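Local coordinates for protein dTDP-glucose 4,6-dehydratase (Klebsiella pneumoniae, PDB 5U4Q) that binds NAD and probably converts dTDP-glucose to dTDP-4-keto-6-deoxyglucose, as a member of the NAD-dependent epimerase/dehydratase family, at residues F196-A201 and T276-A281. Sequence-based numbering, arbitrary orientation.
Sequences FKFTKA and TALEEA
Thr199 OG1 meets Leu278 CD2 at 3.4 Å, a polar-to-apolar contact, while the hydroxyl is hydrogen-bonded to Leu195 O one turn back in its own helix. The contact is helix-to-helix packing in the smaller lobe of an extended short-chain dehydrogenase/reductase fold, beside the Rossmann domain that carries NAD. Helix 194-203 meets helix 271-282 here, and the backbones come nearest at Thr199 and Leu278, with CA atoms 7.4 Å apart. Leu278 is the side chain that bridges the gap. Both its methyls lie near Thr199 OG1, Leu278 CD2 the closer, and Leu278 CD1 alone also reaches Phe198. The Phe198 ring takes Leu278 CD1 at its edge, near the ring plane, with Phe198 CD2 to Leu278 CD1 at 4.2 Å. Phe198 CG stands anti to the carbonyl carbon (chi1 -57°), which leads the ring away from helix 271-282 and leaves CB to make the close contact. Helix 320-334 closes one side of this buried joint: Thr199 touches Phe327 and Tyr331, and Leu278 touches Val328. The side chains of Thr199 and Leu278 cross at about a right angle, and Leu278 CD1 rests between Phe198 CB and Thr199 OG1, at 3.6 and 3.8 Å.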
ATOM      1  N   PHE A 196     -12.317 -26.190  -6.346  1.00 16.41           N
ATOM      2  CA  PHE A 196     -11.612 -26.551  -7.563  1.00 16.33           C
ATOM      3  C   PHE A 196     -10.235 -27.136  -7.181  1.00 16.45           C
ATOM      4  O   PHE A 196      -9.828 -28.170  -7.701  1.00 17.20           O
ATOM      5  CB  PHE A 196     -11.491 -25.272  -8.424  1.00 16.27           C
ATOM      6  CG  PHE A 196     -11.288 -25.490  -9.900  1.00 16.85           C
ATOM      7  CD1 PHE A 196     -10.623 -26.596 -10.431  1.00 18.14           C
ATOM      8  CD2 PHE A 196     -11.680 -24.483 -10.766  1.00 17.90           C
ATOM      9  CE1 PHE A 196     -10.444 -26.712 -11.804  1.00 18.01           C
ATOM     10  CE2 PHE A 196     -11.478 -24.585 -12.126  1.00 18.40           C
ATOM     11  CZ  PHE A 196     -10.850 -25.687 -12.640  1.00 18.31           C
ATOM     12  N   LYS A 197      -9.543 -26.475  -6.264  1.00 17.98           N
ATOM     13  CA  LYS A 197      -8.236 -26.970  -5.793  1.00 20.19           C
ATOM     14  C   LYS A 197      -8.373 -28.386  -5.243  1.00 22.62           C
ATOM     15  O   LYS A 197      -7.606 -29.274  -5.613  1.00 20.28           O
ATOM     16  CB  LYS A 197      -7.659 -26.045  -4.728  1.00 22.83           C
ATOM     17  CG  LYS A 197      -6.332 -26.510  -4.137  1.00 25.69           C
ATOM     18  CD  LYS A 197      -5.814 -25.530  -3.108  1.00 27.73           C
ATOM     19  CE  LYS A 197      -4.430 -25.939  -2.622  1.00 34.48           C
ATOM     20  NZ  LYS A 197      -3.819 -24.861  -1.801  1.00 40.01           N
ATOM     21  N   PHE A 198      -9.360 -28.601  -4.382  1.00 19.65           N
ATOM     22  CA  PHE A 198      -9.549 -29.957  -3.816  1.00 21.61           C
ATOM     23  C   PHE A 198      -9.935 -30.987  -4.875  1.00 23.31           C
ATOM     24  O   PHE A 198      -9.457 -32.124  -4.856  1.00 23.79           O
ATOM     25  CB  PHE A 198     -10.609 -29.991  -2.719  1.00 21.92           C
ATOM     26  CG  PHE A 198     -10.361 -29.061  -1.573  1.00 25.90           C
ATOM     27  CD1 PHE A 198      -9.086 -28.875  -1.042  1.00 28.81           C
ATOM     28  CD2 PHE A 198     -11.436 -28.402  -0.969  1.00 27.55           C
ATOM     29  CE1 PHE A 198      -8.882 -28.008   0.028  1.00 31.84           C
ATOM     30  CE2 PHE A 198     -11.240 -27.545   0.111  1.00 31.68           C
ATOM     31  CZ  PHE A 198      -9.958 -27.341   0.603  1.00 31.96           C
ATOM     32  N   THR A 199     -10.816 -30.608  -5.798  1.00 20.11           N
ATOM     33  CA  THR A 199     -11.283 -31.520  -6.827  1.00 21.08           C
ATOM     34  C   THR A 199     -10.140 -31.964  -7.741  1.00 23.67           C
ATOM     35  O   THR A 199     -10.021 -33.150  -8.064  1.00 22.97           O
ATOM     36  CB  THR A 199     -12.390 -30.842  -7.674  1.00 20.39           C
ATOM     37  OG1 THR A 199     -13.505 -30.522  -6.840  1.00 19.63           O
ATOM     38  CG2 THR A 199     -12.842 -31.734  -8.810  1.00 21.06           C
ATOM     39  N   LYS A 200      -9.317 -31.003  -8.148  0.50 23.62           N
ATOM     40  CA  LYS A 200      -8.159 -31.277  -8.988  0.50 26.98           C
ATOM     41  C   LYS A 200      -7.234 -32.257  -8.264  0.50 28.60           C
ATOM     42  O   LYS A 200      -6.832 -33.274  -8.830  0.50 29.48           O
ATOM     43  CB  LYS A 200      -7.422 -29.975  -9.312  0.50 28.84           C
ATOM     44  CG  LYS A 200      -6.348 -30.107 -10.379  0.50 31.52           C
ATOM     45  CD  LYS A 200      -5.777 -28.749 -10.771  0.50 33.89           C
ATOM     46  CE  LYS A 200      -4.739 -28.873 -11.875  0.50 35.60           C
ATOM     47  NZ  LYS A 200      -4.108 -27.565 -12.187  0.50 38.88           N
ATOM     48  N   ALA A 201      -6.938 -31.956  -7.003  1.00 28.18           N
ATOM     49  CA  ALA A 201      -6.050 -32.799  -6.175  1.00 29.25           C
ATOM     50  C   ALA A 201      -6.605 -34.223  -6.080  1.00 29.83           C
ATOM     51  O   ALA A 201      -5.873 -35.201  -6.302  1.00 34.58           O
ATOM     52  CB  ALA A 201      -5.880 -32.189  -4.789  1.00 29.42           C
ATOM     53  N   THR A 276     -15.971 -33.843   2.658  1.00 21.38           N
ATOM     54  CA  THR A 276     -16.894 -34.972   2.681  1.00 22.71           C
ATOM     55  C   THR A 276     -17.930 -34.863   1.569  1.00 21.34           C
ATOM     56  O   THR A 276     -18.234 -35.852   0.870  1.00 21.31           O
ATOM     57  CB  THR A 276     -17.603 -35.074   4.041  1.00 24.60           C
ATOM     58  OG1 THR A 276     -16.611 -35.226   5.071  1.00 26.17           O
ATOM     59  CG2 THR A 276     -18.563 -36.243   4.063  1.00 27.44           C
ATOM     60  N   ALA A 277     -18.468 -33.656   1.392  1.00 21.04           N
ATOM     61  CA  ALA A 277     -19.456 -33.428   0.341  1.00 20.16           C
ATOM     62  C   ALA A 277     -18.859 -33.660  -1.058  1.00 19.55           C
ATOM     63  O   ALA A 277     -19.529 -34.185  -1.939  1.00 20.61           O
ATOM     64  CB  ALA A 277     -20.039 -32.030   0.444  1.00 20.87           C
ATOM     65  N   LEU A 278     -17.628 -33.191  -1.277  1.00 20.23           N
ATOM     66  CA  LEU A 278     -16.952 -33.443  -2.560  1.00 20.48           C
ATOM     67  C   LEU A 278     -16.735 -34.918  -2.795  1.00 22.08           C
ATOM     68  O   LEU A 278     -16.924 -35.410  -3.908  1.00 20.71           O
ATOM     69  CB  LEU A 278     -15.595 -32.752  -2.647  1.00 23.60           C
ATOM     70  CG  LEU A 278     -15.528 -31.347  -3.184  1.00 24.93           C
ATOM     71  CD1 LEU A 278     -14.094 -30.869  -3.073  1.00 25.95           C
ATOM     72  CD2 LEU A 278     -15.996 -31.278  -4.638  1.00 22.42           C
ATOM     73  N   GLU A 279     -16.324 -35.626  -1.748  1.00 20.89           N
ATOM     74  CA  GLU A 279     -16.095 -37.077  -1.868  1.00 23.78           C
ATOM     75  C   GLU A 279     -17.353 -37.809  -2.329  1.00 25.31           C
ATOM     76  O   GLU A 279     -17.292 -38.674  -3.212  1.00 25.70           O
ATOM     77  CB  GLU A 279     -15.572 -37.622  -0.545  1.00 23.68           C
ATOM     78  CG  GLU A 279     -14.122 -37.266  -0.274  1.00 23.27           C
ATOM     79  CD  GLU A 279     -13.642 -37.728   1.091  1.00 25.61           C
ATOM     80  OE1 GLU A 279     -14.487 -37.865   2.010  1.00 31.88           O
ATOM     81  OE2 GLU A 279     -12.425 -37.947   1.227  1.00 29.37           O
ATOM     82  N   GLU A 280     -18.491 -37.431  -1.760  1.00 25.74           N
ATOM     83  CA  GLU A 280     -19.774 -38.012  -2.118  1.00 27.18           C
ATOM     84  C   GLU A 280     -20.143 -37.682  -3.559  1.00 27.20           C
ATOM     85  O   GLU A 280     -20.625 -38.546  -4.291  1.00 29.67           O
ATOM     86  CB  GLU A 280     -20.871 -37.485  -1.201  1.00 31.13           C
ATOM     87  CG  GLU A 280     -22.251 -38.080  -1.479  1.00 37.98           C
ATOM     88  CD  GLU A 280     -23.363 -37.398  -0.702  1.00 45.79           C
ATOM     89  OE1 GLU A 280     -24.211 -38.124  -0.137  1.00 56.28           O
ATOM     90  OE2 GLU A 280     -23.397 -36.139  -0.657  1.00 42.97           O
ATOM     91  N   ALA A 281     -19.938 -36.428  -3.955  1.00 24.89           N
ATOM     92  CA  ALA A 281     -20.306 -35.987  -5.301  1.00 23.22           C
ATOM     93  C   ALA A 281     -19.452 -36.616  -6.385  1.00 24.87           C
ATOM     94  O   ALA A 281     -19.939 -36.891  -7.474  1.00 24.07           O
ATOM     95  CB  ALA A 281     -20.234 -34.458  -5.409  1.00 23.90           C
TER